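Local coordinates for FERM, RhoGEF and pleckstrin domain protein 2 (Danio rerio, PDB 6D21) that probably activates the small GTPase RAC1 as a guanine nucleotide exchange factor, with a FERM domain, the piece described here, linked to membrane targeting, at residues G212-V215 against T220-N223; F225-I230 against E275-F280. One frame throughout, in Å; residues are numbered along the deposited sequence.

Contact 1. Residues G212-V215 against T220-N223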
loop_
_atom_site.group_PDB
_atom_site.type_symbol
_atom_site.label_atom_id
_atom_site.label_comp_id
_atom_site.label_asym_id
_atom_site.label_seq_id
_atom_site.Cartn_x
_atom_site.Cartn_y
_atom_site.Cartn_z
ATOM N N GLY A 212 13.864 1.597 -6.343
ATOM C CA GLY A 212 14.102 2.967 -6.758
ATOM C C GLY A 212 12.866 3.651 -7.299
ATOM O O GLY A 212 11.753 3.345 -6.869
ATOM N N LEU A 213 13.040 4.582 -8.236
ATOM C CA LEU A 213 11.881 5.343 -8.718
ATOM C C LEU A 213 11.308 4.747 -10.001
ATOM O O LEU A 213 12.023 4.137 -10.799
ATOM C CB LEU A 213 12.236 6.815 -8.933
ATOM C CG LEU A 213 12.044 7.727 -7.715
ATOM C CD1 LEU A 213 13.040 7.421 -6.599
ATOM C CD2 LEU A 213 12.145 9.171 -8.111
ATOM N N GLN A 214 10.008 4.912 -10.187
ATOM C CA GLN A 214 9.368 4.460 -11.412
ATOM C C GLN A 214 8.593 5.590 -12.064
ATOM O O GLN A 214 8.132 6.510 -11.395
ATOM C CB GLN A 214 8.431 3.292 -11.142
ATOM C CG GLN A 214 9.128 2.062 -10.666
ATOM C CD GLN A 214 8.194 1.163 -9.882
ATOM O OE1 GLN A 214 7.173 1.614 -9.366
ATOM N NE2 GLN A 214 8.542 -0.114 -9.785
ATOM N N VAL A 215 8.460 5.501 -13.382
ATOM C CA VAL A 215 7.723 6.480 -14.151
ATOM C C VAL A 215 6.654 5.763 -14.949
ATOM O O VAL A 215 6.949 4.818 -15.694
ATOM C CB VAL A 215 8.634 7.269 -15.107
ATOM C CG1 VAL A 215 7.812 8.294 -15.872
ATOM C CG2 VAL A 215 9.754 7.941 -14.334
ATOM N N THR A 220 1.016 2.019 -17.820
ATOM C CA THR A 220 2.163 1.345 -18.401
ATOM C C THR A 220 3.451 2.029 -17.931
ATOM O O THR A 220 3.604 3.247 -18.015
ATOM C CB THR A 220 2.093 1.314 -19.944
ATOM O OG1 THR A 220 1.977 2.645 -20.448
ATOM C CG2 THR A 220 0.880 0.514 -20.405
ATOM N N LYS A 221 4.363 1.222 -17.412
ATOM C CA LYS A 221 5.597 1.723 -16.848
ATOM C C LYS A 221 6.575 2.060 -17.953
ATOM O O LYS A 221 6.964 1.186 -18.719
ATOM C CB LYS A 221 6.195 0.687 -15.900
ATOM C CG LYS A 221 7.396 1.172 -15.112
ATOM C CD LYS A 221 8.126 -0.000 -14.460
ATOM C CE LYS A 221 7.196 -0.835 -13.591
ATOM N NZ LYS A 221 7.955 -1.886 -12.829
ATOM N N ILE A 222 6.967 3.328 -18.030
ATOM C CA ILE A 222 7.900 3.792 -19.056
ATOM C C ILE A 222 9.368 3.670 -18.639
ATOM O O ILE A 222 10.247 3.581 -19.494
ATOM C CB ILE A 222 7.629 5.264 -19.435
ATOM C CG1 ILE A 222 6.132 5.501 -19.584
ATOM C CG2 ILE A 222 8.334 5.624 -20.729
ATOM C CD1 ILE A 222 5.521 4.704 -20.713
ATOM N N ASN A 223 9.641 3.660 -17.336
ATOM C CA ASN A 223 11.031 3.687 -16.884
ATOM C C ASN A 223 11.237 3.367 -15.415
ATOM O O ASN A 223 10.358 3.603 -14.600
ATOM C CB ASN A 223 11.640 5.057 -17.175
ATOM C CG ASN A 223 12.970 4.955 -17.881
ATOM O OD1 ASN A 223 13.826 4.146 -17.510
ATOM N ND2 ASN A 223 13.147 5.764 -18.915
HETATM O O HOH W 1 10.490 -1.129 -11.902
#
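Val215 O is gripped by two consecutive amides: Ile222 N gives the strong bond at 2.8 Å, and Asn223 N adds a weak one at 3.4 Å. Both amides thus turn to one carbonyl, which therefore serves two residues of the opposing strand. In return Val215 N donates to Asn223 O at 2.9 Å, which makes Val215 and Asn223 an antiparallel hydrogen-bonded pair. Further out, a water accepts from Gln214 NE2 at 3.1 Å and from Lys221 NZ at 2.8 Å. NE2 and NZ, both donors here, stand 3.6 Å apart, and the water that accepts from each bridges them. Lys221 reaches it by a bend at chi3 (-55°) in an otherwise extended chain.

Two residues facing one define a classic beta bulge, here in the hairpin of strands 212-217 and 220-226 of the PH-like subdomain. Ile222 takes the helix-like backbone angles of the first bulge position, and the short segments run at 119° to each other.

Packing completes the contact. Asn223 CB sits 4.3 Å from Val215 CB, while the compact, branched Val215 also touches Leu206 on the adjacent strand. The aliphatic part of Lys221 lies beside the Val215 carbonyl, with CG 3.7 Å from its O. Gln214 packs against Ala207 and Ala209, small residues that accommodate its long chain.

Contact 2. Residues F225-I230 against E275-F280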
loop_
_atom_site.group_PDB
_atom_site.type_symbol
_atom_site.label_atom_id
_atom_site.label_comp_id
_atom_site.label_asym_id
_atom_site.label_seq_id
_atom_site.Cartn_x
_atom_site.Cartn_y
_atom_site.Cartn_z
ATOM N N PHE A 225 14.385 3.912 -12.462
ATOM C CA PHE A 225 15.701 4.404 -12.050
ATOM C C PHE A 225 16.099 3.775 -10.730
ATOM O O PHE A 225 15.566 4.128 -9.672
ATOM C CB PHE A 225 15.695 5.929 -11.937
ATOM C CG PHE A 225 15.159 6.611 -13.163
ATOM C CD1 PHE A 225 15.878 6.596 -14.346
ATOM C CD2 PHE A 225 13.923 7.245 -13.141
ATOM C CE1 PHE A 225 15.385 7.216 -15.493
ATOM C CE2 PHE A 225 13.421 7.865 -14.283
ATOM C CZ PHE A 225 14.155 7.846 -15.459
ATOM N N ASN A 226 17.022 2.822 -10.800
ATOM C CA ASN A 226 17.499 2.134 -9.614
ATOM C C ASN A 226 18.221 3.100 -8.710
ATOM O O ASN A 226 18.737 4.116 -9.179
ATOM C CB ASN A 226 18.426 0.982 -9.988
ATOM C CG ASN A 226 17.752 -0.042 -10.862
ATOM O OD1 ASN A 226 16.745 -0.637 -10.477
ATOM N ND2 ASN A 226 18.287 -0.239 -12.062
ATOM N N TRP A 227 18.261 2.783 -7.420
ATOM C CA TRP A 227 18.976 3.625 -6.467
ATOM C C TRP A 227 20.412 3.867 -6.899
ATOM O O TRP A 227 20.931 4.973 -6.741
ATOM C CB TRP A 227 18.977 3.007 -5.073
ATOM C CG TRP A 227 17.637 2.782 -4.480
ATOM C CD1 TRP A 227 17.117 1.587 -4.082
ATOM C CD2 TRP A 227 16.630 3.771 -4.211
ATOM N NE1 TRP A 227 15.855 1.766 -3.570
ATOM C CE2 TRP A 227 15.531 3.096 -3.641
ATOM C CE3 TRP A 227 16.554 5.153 -4.392
ATOM C CZ2 TRP A 227 14.369 3.760 -3.246
ATOM C CZ3 TRP A 227 15.391 5.812 -4.001
ATOM C CH2 TRP A 227 14.320 5.117 -3.435
ATOM N N SER A 228 21.051 2.826 -7.434
ATOM C CA SER A 228 22.450 2.914 -7.859
ATOM C C SER A 228 22.647 3.963 -8.955
ATOM O O SER A 228 23.731 4.542 -9.084
ATOM C CB SER A 228 22.950 1.555 -8.358
ATOM O OG SER A 228 22.210 1.146 -9.498
ATOM N N LYS A 229 21.598 4.200 -9.743
ATOM C CA LYS A 229 21.666 5.165 -10.837
ATOM C C LYS A 229 21.280 6.581 -10.420
ATOM O O LYS A 229 21.451 7.521 -11.189
ATOM C CB LYS A 229 20.779 4.719 -11.998
ATOM C CG LYS A 229 21.190 3.382 -12.589
ATOM C CD LYS A 229 20.272 2.964 -13.730
ATOM C CE LYS A 229 20.954 1.940 -14.634
ATOM N NZ LYS A 229 22.438 2.124 -14.697
ATOM N N ILE A 230 20.751 6.736 -9.210
ATOM C CA ILE A 230 20.317 8.050 -8.746
ATOM C C ILE A 230 21.393 8.738 -7.907
ATOM O O ILE A 230 21.781 8.234 -6.854
ATOM C CB ILE A 230 19.012 7.958 -7.927
ATOM C CG1 ILE A 230 17.878 7.426 -8.808
ATOM C CG2 ILE A 230 18.656 9.329 -7.332
ATOM C CD1 ILE A 230 16.616 7.042 -8.061
ATOM N N GLU A 275 12.573 8.306 2.528
ATOM C CA GLU A 275 12.190 7.212 3.426
ATOM C C GLU A 275 12.335 5.811 2.811
ATOM O O GLU A 275 12.776 4.885 3.476
ATOM C CB GLU A 275 10.740 7.416 3.889
ATOM C CG GLU A 275 10.594 8.519 4.931
ATOM C CD GLU A 275 9.146 8.923 5.188
ATOM O OE1 GLU A 275 8.230 8.346 4.560
ATOM O OE2 GLU A 275 8.928 9.830 6.023
ATOM N N HIS A 276 11.935 5.655 1.552
ATOM C CA HIS A 276 12.126 4.384 0.862
ATOM C C HIS A 276 13.592 4.049 0.705
ATOM O O HIS A 276 14.005 2.915 0.954
ATOM C CB HIS A 276 11.465 4.399 -0.518
ATOM C CG HIS A 276 10.086 3.841 -0.522
ATOM N ND1 HIS A 276 9.003 4.535 -0.014
ATOM C CD2 HIS A 276 9.611 2.641 -0.924
ATOM C CE1 HIS A 276 7.914 3.797 -0.139
ATOM N NE2 HIS A 276 8.257 2.637 -0.681
ATOM N N HIS A 277 14.379 5.035 0.282
ATOM C CA HIS A 277 15.808 4.824 0.090
ATOM C C HIS A 277 16.470 4.425 1.404
ATOM O O HIS A 277 17.245 3.468 1.480
ATOM C CB HIS A 277 16.491 6.078 -0.455
ATOM C CG HIS A 277 17.981 5.955 -0.506
ATOM N ND1 HIS A 277 18.806 6.447 0.485
ATOM C CD2 HIS A 277 18.793 5.350 -1.405
ATOM C CE1 HIS A 277 20.063 6.170 0.185
ATOM N NE2 HIS A 277 20.084 5.503 -0.955
ATOM N N SER A 278 16.164 5.182 2.442
ATOM C CA SER A 278 16.684 4.895 3.764
ATOM C C SER A 278 16.260 3.488 4.217
ATOM O O SER A 278 17.102 2.691 4.636
ATOM C CB SER A 278 16.224 5.982 4.745
ATOM O OG SER A 278 16.318 5.564 6.092
ATOM N N PHE A 279 14.976 3.159 4.075
ATOM C CA PHE A 279 14.478 1.862 4.538
ATOM C C PHE A 279 15.173 0.699 3.817
ATOM O O PHE A 279 15.661 -0.255 4.456
ATOM C CB PHE A 279 12.951 1.774 4.359
ATOM C CG PHE A 279 12.361 0.488 4.851
ATOM C CD1 PHE A 279 12.113 0.295 6.199
ATOM C CD2 PHE A 279 12.068 -0.536 3.968
ATOM C CE1 PHE A 279 11.581 -0.885 6.654
ATOM C CE2 PHE A 279 11.539 -1.728 4.418
ATOM C CZ PHE A 279 11.296 -1.904 5.758
ATOM N N PHE A 280 15.268 0.798 2.492
ATOM C CA PHE A 280 15.797 -0.315 1.698
ATOM C C PHE A 280 17.301 -0.320 1.421
ATOM O O PHE A 280 17.808 -1.300 0.871
ATOM C CB PHE A 280 15.067 -0.384 0.360
ATOM C CG PHE A 280 13.649 -0.864 0.481
ATOM C CD1 PHE A 280 13.386 -2.193 0.788
ATOM C CD2 PHE A 280 12.589 0.009 0.315
ATOM C CE1 PHE A 280 12.088 -2.653 0.904
ATOM C CE2 PHE A 280 11.277 -0.451 0.413
ATOM C CZ PHE A 280 11.031 -1.779 0.713
#
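His276, whose CB touches the Trp227 ring, has its carbonyl O hydrogen-bonded to Phe280 N at 2.9 Å, a regular helical bond. This is the C-terminal helix 263-281 of the PH-like subdomain, the helix that caps one end of the beta sandwich in PH-like folds, and Trp227 meets it from the turn that links strands 220-226 and 230-236. That turn is a short 3-10 segment, closed by Lys229 N to Asn226 O at 2.9 Å and Ile230 N to Trp227 O at 3.0 Å.

No hydrogen bond crosses the contact; a broad indole does the work instead. His277 CB lies over one face of the Trp227 six-membered ring, 3.9 Å from its centroid and 18° off the normal, a CH-pi contact. With CG anti to the backbone N (chi1 173°), the imidazole swings from there along the indole and presents its edge, giving an edge-to-face pair with the planes at 72°. Tryptophan suits the place because its large, flat surface can receive both the CB and the imidazole edge of one histidine, while its polar nitrogen is still satisfied: Trp227 NE1 bonds to the backbone O of His210.

His276 approaches the same ring obliquely through CB, its ND1 being hydrogen-bonded to the carbonyl of Asn272 one helical turn earlier. Leu213 CD1 lies on the side of the indole plane away from His277, and Val208 touches the indole as well. Where the imidazole edge comes nearest, His277 CD2 is 3.7 Å from Trp227 CE3.

Both contacts belong to the PH-like subdomain and share strand 220-226; contact 1 lies wholly earlier in the sequence than contact 2, except for the helix they do not share, and their centres are about 13 Å apart. Contact 1 is partly buried: backbone hydrogen bonds and a water-bridged polar pair hold an outermost strand to its neighbour, with several residues exposed. Contact 2 is buried and joins the turn beyond that strand to the C-terminal helix, chiefly through aromatic and aliphatic surfaces, with no hydrogen bond across. The two meet directly. Leu213 O probably accepts a hydrogen bond from Phe225 N, continuing the strand pairing past the bulge, while Leu213 CD1 packs on Trp227 CZ3, and Val215 CG2 on Phe225 CE2.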